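Local coordinates for protein putative hydrolase (Chloroflexus aurantiacus J-10-fl, PDB 3CMN) that is a putative hydrolase of the zincin-like metallopeptidase family, probably a metal-dependent peptidase, with a largely helical fold crystallised without bound metal, at residues 25-30 and 81-86; 132-137 and 302-307; 140-145 and 197-202. One frame throughout, in Å; residues are numbered along the deposited sequence.

Contact 1 (25-30 and 81-86); sequences QAALRL and EWLEAN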
loop_
_atom_site.group_PDB
_atom_site.type_symbol
_atom_site.label_atom_id
_atom_site.label_comp_id
_atom_site.label_asym_id
_atom_site.label_seq_id
_atom_site.Cartn_x
_atom_site.Cartn_y
_atom_site.Cartn_z
ATOM N N GLN A 25 -11.329 0.197 21.843
ATOM C CA GLN A 25 -11.923 1.419 22.375
ATOM C C GLN A 25 -11.034 2.625 22.178
ATOM O O GLN A 25 -11.501 3.697 21.798
ATOM C CB GLN A 25 -12.230 1.246 23.853
ATOM C CG GLN A 25 -13.540 0.558 24.068
ATOM C CD GLN A 25 -14.675 1.266 23.337
ATOM O OE1 GLN A 25 -14.931 2.453 23.563
ATOM N NE2 GLN A 25 -15.359 0.541 22.455
ATOM N N ALA A 26 -9.746 2.443 22.434
ATOM C CA ALA A 26 -8.765 3.510 22.274
ATOM C C ALA A 26 -8.721 3.975 20.817
ATOM O O ALA A 26 -8.625 5.172 20.546
ATOM C CB ALA A 26 -7.382 3.013 22.710
ATOM N N ALA A 27 -8.765 3.020 19.890
ATOM C CA ALA A 27 -8.732 3.323 18.464
ATOM C C ALA A 27 -9.975 4.089 18.044
ATOM O O ALA A 27 -9.885 5.107 17.366
ATOM C CB ALA A 27 -8.621 2.031 17.649
ATOM N N LEU A 28 -11.135 3.583 18.444
ATOM C CA LEU A 28 -12.405 4.224 18.118
ATOM C C LEU A 28 -12.475 5.671 18.581
ATOM O O LEU A 28 -12.975 6.542 17.865
ATOM C CB LEU A 28 -13.565 3.440 18.733
ATOM C CG LEU A 28 -13.886 2.137 17.998
ATOM C CD1 LEU A 28 -14.880 1.300 18.818
ATOM C CD2 LEU A 28 -14.484 2.479 16.630
ATOM N N ARG A 29 -11.950 5.927 19.775
ATOM C CA ARG A 29 -11.971 7.265 20.339
ATOM C C ARG A 29 -10.962 8.222 19.750
ATOM O O ARG A 29 -11.291 9.370 19.489
ATOM C CB ARG A 29 -11.827 7.185 21.857
ATOM C CG ARG A 29 -12.984 6.422 22.442
ATOM C CD ARG A 29 -13.413 6.905 23.788
ATOM N NE ARG A 29 -13.613 8.352 23.886
ATOM C CZ ARG A 29 -14.389 9.085 23.094
ATOM N NH1 ARG A 29 -15.069 8.530 22.092
ATOM N NH2 ARG A 29 -14.506 10.383 23.328
ATOM N N LEU A 30 -9.744 7.760 19.510
ATOM C CA LEU A 30 -8.738 8.632 18.935
ATOM C C LEU A 30 -9.040 8.914 17.457
ATOM O O LEU A 30 -8.632 9.943 16.916
ATOM C CB LEU A 30 -7.353 7.998 19.096
ATOM C CG LEU A 30 -6.180 8.972 19.270
ATOM C CD1 LEU A 30 -5.014 8.254 19.919
ATOM C CD2 LEU A 30 -5.771 9.550 17.923
ATOM N N GLU A 81 -15.872 2.608 10.206
ATOM C CA GLU A 81 -15.966 1.425 9.364
ATOM C C GLU A 81 -14.577 0.932 8.986
ATOM O O GLU A 81 -14.341 -0.270 8.911
ATOM C CB GLU A 81 -16.792 1.718 8.116
ATOM C CG GLU A 81 -18.233 2.083 8.432
ATOM C CD GLU A 81 -19.003 2.516 7.208
ATOM O OE1 GLU A 81 -18.471 3.354 6.440
ATOM O OE2 GLU A 81 -20.139 2.030 7.014
ATOM N N TRP A 82 -13.649 1.853 8.759
ATOM C CA TRP A 82 -12.307 1.425 8.420
ATOM C C TRP A 82 -11.744 0.587 9.572
ATOM O O TRP A 82 -11.125 -0.456 9.347
ATOM C CB TRP A 82 -11.392 2.625 8.149
ATOM C CG TRP A 82 -10.002 2.205 7.796
ATOM C CD1 TRP A 82 -9.566 1.740 6.588
ATOM C CD2 TRP A 82 -8.880 2.127 8.686
ATOM N NE1 TRP A 82 -8.243 1.376 6.674
ATOM C CE2 TRP A 82 -7.797 1.600 7.949
ATOM C CE3 TRP A 82 -8.686 2.450 10.037
ATOM C CZ2 TRP A 82 -6.531 1.387 8.516
ATOM C CZ3 TRP A 82 -7.429 2.241 10.605
ATOM C CH2 TRP A 82 -6.365 1.711 9.840
ATOM N N LEU A 83 -11.977 1.045 10.800
ATOM C CA LEU A 83 -11.509 0.364 12.005
ATOM C C LEU A 83 -12.158 -0.999 12.244
ATOM O O LEU A 83 -11.466 -1.978 12.495
ATOM C CB LEU A 83 -11.746 1.243 13.242
ATOM C CG LEU A 83 -10.767 2.381 13.527
ATOM C CD1 LEU A 83 -11.314 3.209 14.690
ATOM C CD2 LEU A 83 -9.381 1.819 13.867
ATOM N N GLU A 84 -13.485 -1.047 12.182
ATOM C CA GLU A 84 -14.227 -2.291 12.387
ATOM C C GLU A 84 -13.794 -3.370 11.404
ATOM O O GLU A 84 -13.783 -4.564 11.727
ATOM C CB GLU A 84 -15.735 -2.061 12.215
ATOM C CG GLU A 84 -16.385 -1.119 13.235
ATOM C CD GLU A 84 -16.224 -1.597 14.683
ATOM O OE1 GLU A 84 -15.911 -2.795 14.881
ATOM O OE2 GLU A 84 -16.426 -0.783 15.621
ATOM N N ALA A 85 -13.430 -2.944 10.201
ATOM C CA ALA A 85 -13.028 -3.862 9.147
ATOM C C ALA A 85 -11.563 -4.285 9.171
ATOM O O ALA A 85 -11.202 -5.289 8.571
ATOM C CB ALA A 85 -13.346 -3.243 7.791
ATOM N N ASN A 86 -10.731 -3.529 9.878
ATOM C CA ASN A 86 -9.293 -3.780 9.922
ATOM C C ASN A 86 -8.694 -4.160 11.268
ATOM O O ASN A 86 -7.545 -4.590 11.328
ATOM C CB ASN A 86 -8.545 -2.528 9.431
ATOM C CG ASN A 86 -8.627 -2.345 7.935
ATOM O OD1 ASN A 86 -7.900 -2.996 7.184
ATOM N ND2 ASN A 86 -9.519 -1.463 7.487
#

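Contact 2 (132-137 and 302-307); sequences GYLAQR and QMVFRL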
loop_
_atom_site.group_PDB
_atom_site.type_symbol
_atom_site.label_atom_id
_atom_site.label_comp_id
_atom_site.label_asym_id
_atom_site.label_seq_id
_atom_site.Cartn_x
_atom_site.Cartn_y
_atom_site.Cartn_z
ATOM N N GLY A 132 -5.951 4.289 16.047
ATOM C CA GLY A 132 -6.957 5.328 15.917
ATOM C C GLY A 132 -6.356 6.487 15.147
ATOM O O GLY A 132 -7.032 7.177 14.376
ATOM N N TYR A 133 -5.062 6.698 15.353
ATOM C CA TYR A 133 -4.369 7.756 14.657
ATOM C C TYR A 133 -4.315 7.424 13.166
ATOM O O TYR A 133 -4.540 8.289 12.323
ATOM C CB TYR A 133 -2.950 7.906 15.196
ATOM C CG TYR A 133 -2.181 8.975 14.476
ATOM C CD1 TYR A 133 -2.474 10.323 14.676
ATOM C CD2 TYR A 133 -1.202 8.641 13.544
ATOM C CE1 TYR A 133 -1.813 11.315 13.959
ATOM C CE2 TYR A 133 -0.537 9.619 12.820
ATOM C CZ TYR A 133 -0.847 10.957 13.031
ATOM O OH TYR A 133 -0.209 11.942 12.306
ATOM N N LEU A 134 -3.998 6.169 12.851
ATOM C CA LEU A 134 -3.931 5.713 11.467
ATOM C C LEU A 134 -5.282 5.911 10.787
ATOM O O LEU A 134 -5.337 6.284 9.622
ATOM C CB LEU A 134 -3.530 4.236 11.409
ATOM C CG LEU A 134 -2.051 3.920 11.661
ATOM C CD1 LEU A 134 -1.858 2.414 11.677
ATOM C CD2 LEU A 134 -1.164 4.574 10.582
ATOM N N ALA A 135 -6.362 5.689 11.536
ATOM C CA ALA A 135 -7.716 5.841 11.010
ATOM C C ALA A 135 -8.054 7.241 10.474
ATOM O O ALA A 135 -8.949 7.391 9.639
ATOM C CB ALA A 135 -8.744 5.424 12.060
ATOM N N GLN A 136 -7.351 8.267 10.933
ATOM C CA GLN A 136 -7.636 9.610 10.440
ATOM C C GLN A 136 -6.687 10.041 9.349
ATOM O O GLN A 136 -6.707 11.185 8.907
ATOM C CB GLN A 136 -7.589 10.637 11.565
ATOM C CG GLN A 136 -6.767 10.274 12.752
ATOM C CD GLN A 136 -6.730 11.396 13.765
ATOM O OE1 GLN A 136 -6.113 12.440 13.529
ATOM N NE2 GLN A 136 -7.403 11.198 14.898
ATOM N N ARG A 137 -5.863 9.106 8.897
ATOM C CA ARG A 137 -4.902 9.420 7.870
ATOM C C ARG A 137 -4.976 8.487 6.667
ATOM O O ARG A 137 -4.679 8.890 5.544
ATOM C CB ARG A 137 -3.512 9.426 8.497
ATOM C CG ARG A 137 -3.427 10.391 9.683
ATOM C CD ARG A 137 -2.016 10.844 9.878
ATOM N NE ARG A 137 -1.403 11.041 8.569
ATOM C CZ ARG A 137 -0.109 11.270 8.362
ATOM N NH1 ARG A 137 0.745 11.342 9.386
ATOM N NH2 ARG A 137 0.336 11.410 7.118
ATOM N N GLN A 302 5.982 2.156 7.579
ATOM C CA GLN A 302 7.154 1.630 8.243
ATOM C C GLN A 302 6.861 1.427 9.736
ATOM O O GLN A 302 7.225 0.400 10.325
ATOM C CB GLN A 302 8.295 2.611 8.072
ATOM C CG GLN A 302 9.572 2.154 8.698
ATOM C CD GLN A 302 10.660 3.166 8.501
ATOM O OE1 GLN A 302 11.274 3.618 9.460
ATOM N NE2 GLN A 302 10.900 3.542 7.252
ATOM N N MET A 303 6.208 2.429 10.330
ATOM C CA MET A 303 5.815 2.417 11.737
ATOM C C MET A 303 5.061 1.133 12.062
ATOM O O MET A 303 5.294 0.517 13.106
ATOM C CB MET A 303 4.925 3.638 12.042
ATOM C CG MET A 303 4.374 3.759 13.483
ATOM S SD MET A 303 3.025 2.642 13.997
ATOM C CE MET A 303 1.619 3.373 13.195
ATOM N N VAL A 304 4.157 0.732 11.171
ATOM C CA VAL A 304 3.378 -0.484 11.384
ATOM C C VAL A 304 4.273 -1.726 11.393
ATOM O O VAL A 304 4.004 -2.675 12.120
ATOM C CB VAL A 304 2.277 -0.658 10.304
ATOM C CG1 VAL A 304 1.358 -1.799 10.682
ATOM C CG2 VAL A 304 1.479 0.618 10.158
ATOM N N PHE A 305 5.332 -1.728 10.585
ATOM C CA PHE A 305 6.242 -2.872 10.567
ATOM C C PHE A 305 6.967 -2.991 11.907
ATOM O O PHE A 305 6.996 -4.060 12.515
ATOM C CB PHE A 305 7.281 -2.753 9.440
ATOM C CG PHE A 305 6.763 -3.154 8.080
ATOM C CD1 PHE A 305 6.158 -2.222 7.242
ATOM C CD2 PHE A 305 6.879 -4.473 7.637
ATOM C CE1 PHE A 305 5.675 -2.597 5.980
ATOM C CE2 PHE A 305 6.401 -4.856 6.380
ATOM C CZ PHE A 305 5.799 -3.916 5.553
ATOM N N ARG A 306 7.545 -1.886 12.365
ATOM C CA ARG A 306 8.291 -1.857 13.622
ATOM C C ARG A 306 7.432 -2.168 14.835
ATOM O O ARG A 306 7.893 -2.787 15.788
ATOM C CB ARG A 306 8.927 -0.494 13.805
ATOM C CG ARG A 306 9.871 -0.114 12.692
ATOM C CD ARG A 306 10.022 1.375 12.684
ATOM N NE ARG A 306 11.025 1.837 11.740
ATOM C CZ ARG A 306 12.314 1.519 11.803
ATOM N NH1 ARG A 306 12.768 0.722 12.762
ATOM N NH2 ARG A 306 13.164 2.030 10.922
ATOM N N LEU A 307 6.184 -1.713 14.798
ATOM C CA LEU A 307 5.237 -1.947 15.875
ATOM C C LEU A 307 5.033 -3.453 16.058
ATOM O O LEU A 307 5.022 -3.964 17.182
ATOM C CB LEU A 307 3.908 -1.276 15.528
ATOM C CG LEU A 307 2.748 -1.409 16.516
ATOM C CD1 LEU A 307 3.146 -0.848 17.882
ATOM C CD2 LEU A 307 1.540 -0.678 15.961
#

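Contact 3 (140-145 and 197-202); sequences GQYDLS and WVRTYF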
loop_
_atom_site.group_PDB
_atom_site.type_symbol
_atom_site.label_atom_id
_atom_site.label_comp_id
_atom_site.label_asym_id
_atom_site.label_seq_id
_atom_site.Cartn_x
_atom_site.Cartn_y
_atom_site.Cartn_z
ATOM N N GLY A 140 -7.076 4.696 1.665
ATOM C CA GLY A 140 -7.665 3.538 1.010
ATOM C C GLY A 140 -7.039 2.180 1.292
ATOM O O GLY A 140 -6.180 2.032 2.155
ATOM N N GLN A 141 -7.479 1.190 0.524
ATOM C CA GLN A 141 -7.042 -0.194 0.650
ATOM C C GLN A 141 -5.567 -0.548 0.830
ATOM O O GLN A 141 -5.225 -1.338 1.710
ATOM C CB GLN A 141 -7.569 -1.000 -0.536
ATOM C CG GLN A 141 -9.035 -1.352 -0.444
ATOM C CD GLN A 141 -9.274 -2.853 -0.400
ATOM O OE1 GLN A 141 -10.395 -3.301 -0.218
ATOM N NE2 GLN A 141 -8.216 -3.631 -0.570
ATOM N N TYR A 142 -4.695 0.012 0.007
ATOM C CA TYR A 142 -3.282 -0.351 0.079
ATOM C C TYR A 142 -2.315 0.659 0.673
ATOM O O TYR A 142 -1.197 0.804 0.196
ATOM C CB TYR A 142 -2.805 -0.759 -1.323
ATOM C CG TYR A 142 -3.586 -1.934 -1.889
ATOM C CD1 TYR A 142 -4.805 -1.744 -2.545
ATOM C CD2 TYR A 142 -3.147 -3.244 -1.685
ATOM C CE1 TYR A 142 -5.571 -2.833 -2.975
ATOM C CE2 TYR A 142 -3.898 -4.335 -2.108
ATOM C CZ TYR A 142 -5.107 -4.128 -2.746
ATOM O OH TYR A 142 -5.855 -5.223 -3.116
ATOM N N ASP A 143 -2.729 1.352 1.724
ATOM C CA ASP A 143 -1.850 2.340 2.334
ATOM C C ASP A 143 -0.879 1.692 3.297
ATOM O O ASP A 143 0.234 2.182 3.508
ATOM C CB ASP A 143 -2.670 3.402 3.064
ATOM C CG ASP A 143 -3.385 4.341 2.109
ATOM O OD1 ASP A 143 -4.052 5.268 2.596
ATOM O OD2 ASP A 143 -3.274 4.158 0.875
ATOM N N LEU A 144 -1.307 0.574 3.869
ATOM C CA LEU A 144 -0.492 -0.153 4.826
ATOM C C LEU A 144 -0.136 -1.530 4.264
ATOM O O LEU A 144 -0.989 -2.396 4.120
ATOM C CB LEU A 144 -1.260 -0.278 6.139
ATOM C CG LEU A 144 -1.819 1.050 6.675
ATOM C CD1 LEU A 144 -2.646 0.785 7.918
ATOM C CD2 LEU A 144 -0.674 2.015 6.981
ATOM N N SER A 145 1.138 -1.713 3.936
ATOM C CA SER A 145 1.628 -2.965 3.368
ATOM C C SER A 145 1.207 -4.209 4.140
ATOM O O SER A 145 0.701 -5.164 3.546
ATOM C CB SER A 145 3.154 -2.931 3.260
ATOM O OG SER A 145 3.574 -1.862 2.436
ATOM N N TRP A 197 2.262 -15.162 -6.881
ATOM C CA TRP A 197 3.380 -15.357 -5.962
ATOM C C TRP A 197 3.659 -14.203 -4.991
ATOM O O TRP A 197 4.273 -14.406 -3.943
ATOM C CB TRP A 197 4.667 -15.646 -6.731
ATOM C CG TRP A 197 5.105 -14.544 -7.651
ATOM C CD1 TRP A 197 4.882 -14.471 -8.996
ATOM C CD2 TRP A 197 5.918 -13.403 -7.318
ATOM N NE1 TRP A 197 5.517 -13.370 -9.522
ATOM C CE2 TRP A 197 6.160 -12.698 -8.517
ATOM C CE3 TRP A 197 6.466 -12.911 -6.126
ATOM C CZ2 TRP A 197 6.925 -11.531 -8.562
ATOM C CZ3 TRP A 197 7.224 -11.756 -6.168
ATOM C CH2 TRP A 197 7.450 -11.076 -7.383
ATOM N N VAL A 198 3.210 -13.001 -5.319
ATOM C CA VAL A 198 3.522 -11.868 -4.464
ATOM C C VAL A 198 3.122 -12.011 -2.996
ATOM O O VAL A 198 3.950 -11.797 -2.117
ATOM C CB VAL A 198 2.969 -10.549 -5.059
ATOM C CG1 VAL A 198 3.409 -9.356 -4.195
ATOM C CG2 VAL A 198 3.514 -10.360 -6.475
ATOM N N ARG A 199 1.873 -12.369 -2.721
ATOM C CA ARG A 199 1.441 -12.530 -1.335
ATOM C C ARG A 199 2.057 -13.768 -0.683
ATOM O O ARG A 199 2.359 -13.760 0.506
ATOM C CB ARG A 199 -0.092 -12.564 -1.249
ATOM C CG ARG A 199 -0.698 -11.164 -1.124
ATOM C CD ARG A 199 -2.212 -11.136 -1.327
ATOM N NE ARG A 199 -2.741 -9.781 -1.179
ATOM C CZ ARG A 199 -3.926 -9.380 -1.630
ATOM N NH1 ARG A 199 -4.721 -10.228 -2.263
ATOM N NH2 ARG A 199 -4.308 -8.120 -1.462
ATOM N N THR A 200 2.258 -14.823 -1.467
ATOM C CA THR A 200 2.869 -16.040 -0.953
ATOM C C THR A 200 4.278 -15.676 -0.503
ATOM O O THR A 200 4.693 -15.995 0.615
ATOM C CB THR A 200 2.967 -17.122 -2.044
ATOM O OG1 THR A 200 1.660 -17.397 -2.558
ATOM C CG2 THR A 200 3.577 -18.418 -1.474
ATOM N N TYR A 201 5.001 -14.994 -1.387
ATOM C CA TYR A 201 6.363 -14.561 -1.122
ATOM C C TYR A 201 6.418 -13.563 0.027
ATOM O O TYR A 201 7.372 -13.560 0.814
ATOM C CB TYR A 201 6.959 -13.931 -2.379
ATOM C CG TYR A 201 8.337 -13.344 -2.179
ATOM C CD1 TYR A 201 9.409 -14.142 -1.765
ATOM C CD2 TYR A 201 8.574 -11.991 -2.410
ATOM C CE1 TYR A 201 10.681 -13.602 -1.588
ATOM C CE2 TYR A 201 9.839 -11.442 -2.237
ATOM C CZ TYR A 201 10.893 -12.251 -1.826
ATOM O OH TYR A 201 12.146 -11.688 -1.670
ATOM N N PHE A 202 5.399 -12.716 0.133
ATOM C CA PHE A 202 5.370 -11.733 1.209
ATOM C C PHE A 202 5.098 -12.474 2.518
ATOM O O PHE A 202 5.708 -12.188 3.548
ATOM C CB PHE A 202 4.299 -10.662 0.942
ATOM C CG PHE A 202 4.343 -9.499 1.907
ATOM C CD1 PHE A 202 5.562 -9.020 2.403
ATOM C CD2 PHE A 202 3.170 -8.876 2.318
ATOM C CE1 PHE A 202 5.605 -7.938 3.291
ATOM C CE2 PHE A 202 3.201 -7.785 3.211
ATOM C CZ PHE A 202 4.418 -7.322 3.695
#

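Contact 1 (25-30 and 81-86)
Leu28 and Leu83 mark the nearest backbone approach between two antiparallel helices. The short axes of 25-30 and 81-86 pass 10.4 Å apart, and their directions differ by 159°. This is helix-helix packing in the mostly helical fold of a zincin-like protein, and it joins helix 20-31 to helix 79-92. At this spacing the backbones do not touch. Leu83 spans the gap.

Its CB points toward helix 20-31. Leu83 CD1 lies over the backbone of Ala27 and Leu28, 3.6 Å from the carbonyl O of Ala27. Leu83 CD2 meets the methyl of Ala27, with Ala27 CB at 3.9 Å. The first torsion of Leu83 sets CG opposite the carbonyl carbon (chi1 -79°), and this aims the fork between Ala27 and Leu28. Leu28 starts less directly, but its end bends in. Leu28 CD2 lies 3.8 Å from CD1 of Leu83, and the two side chains cross obliquely. Leu131 and Ala135 of helix 120-135 also touch Leu83, so a third helix packs against the same side chain.

At the outer side a charged residue packs on a leucine. Glu84 folds back at chi2 (-59°) and crosses Leu28 at about a right angle. Its carboxylate has a stronger mate in Arg24, one turn before Leu28, which forms a salt bridge with OE2. The acidic end is thus tied to helix 20-31 by charge while it touches the Leu28 methyls. Glu84 OE2 stands 3.9 Å from CD2 and 4.1 Å from CD1 of Leu28.

Contact 2 (132-137 and 302-307)
The end of helix 120-135 faces the last turns of helix 283-307, and the nearest CA atoms, those of Leu134 and Val304, are 9.6 Å apart. The gap is bridged by side chains alone, with no hydrogen bond across it.

Leu134 points its CB at the other helix. Its first torsion places CG opposite the carbonyl carbon (chi1 -76°), which carries the fork toward Met303. Met303 reaches back, and the two side chains meet tip to tip. The methionine chain is bent at chi2 and chi3, and this presents its terminal methyl to the leucine fork. Met303 CE lies 3.9 Å from CD1 of Leu134 and 4.0 Å from CD2 of Leu134, so one methyl touches both branches. Val304 comes in at a slant beside it, with Val304 CG2 4.1 Å from CD1 of Leu134. With an alanine here instead of Leu134, the Met303 methyl and Val304 CG2 would probably lose this partner, and a gap would be likely to open between the helices.

Polar side chains bond within their own segments. Arg306 grips OE1 of Gln302 with NE and NH2, each at 2.9 Å, and the oxygen lies in the guanidinium plane. Asp311 adds a salt bridge to NH1. Arg137, just past the helix end, donates from NH1 to OH of Tyr133 at 3.1 Å.

Leu300, one turn before Val304, also touches Leu134, and Leu146 of helix 145-148 touches Val304. The arrangement is apolar helix-helix packing. It joins the C-terminal ends of helices 120-135 and 283-307 within the largely helical fold of this zincin-like family member.

Contact 3 (140-145 and 197-202)
A type I beta turn from Gly140 to Asp143 carries Tyr142 toward the HExxH pattern of helix 174-193, consistent with the zinc-binding motif of zincins, though no metal is bound here. Within the turn, OD1 of Asp143 accepts from N of Gly140 at 3.2 Å, from above the carboxylate plane.

Tyr142 and Arg199 meet at the ring edge. NH2 of Arg199 lies near the ring plane, 3.7 Å from OH and 3.9 Å from CE2 of Tyr142. The ring and guanidinium planes differ by 14°, although the side chains cross at about a right angle. This is packing without a hydrogen bond. Arg199 runs extended from CG to NE and finds stronger partners in the carbonyl of Ser148 and the carboxylate of Glu193.

Phe202 makes the second touch. Phe202 CE2 lies 3.6 Å from Ser145 O, which sits at the ring edge; chi1 of -172° swings the ring toward the loop. The Ser145 hydroxyl is hydrogen-bonded to Asp301.

His188 and Ala189 of helix 174-193 touch Tyr142, and Phe192 meets its ring with planes about 20° apart. Leu156 of strand 155-158 also touches Tyr142. Leu260 and Met261 of helix 248-279 pack on Phe202.

Overall arrangement
Contact 1 is partly buried, and its centre lies about 19 Å from the centre of the chain, the farthest of the three. Contacts 2 and 3 are buried, with centres about 12 and 7 Å from it. Contacts 1 and 2 are apolar packing between helices, but contact 1 has a charged residue at its outer side. Contact 3 sets a loop against a helix and brings a guanidinium nitrogen and a carbonyl oxygen to ring edges. Helix 120-135 links the first two: Ala135 packs on Trp82. Contacts 2 and 3 share the interior, where Phe305 meets both Ser145 and Phe202. Leu144 touches Trp82, Leu134 and Val304, so it joins all three.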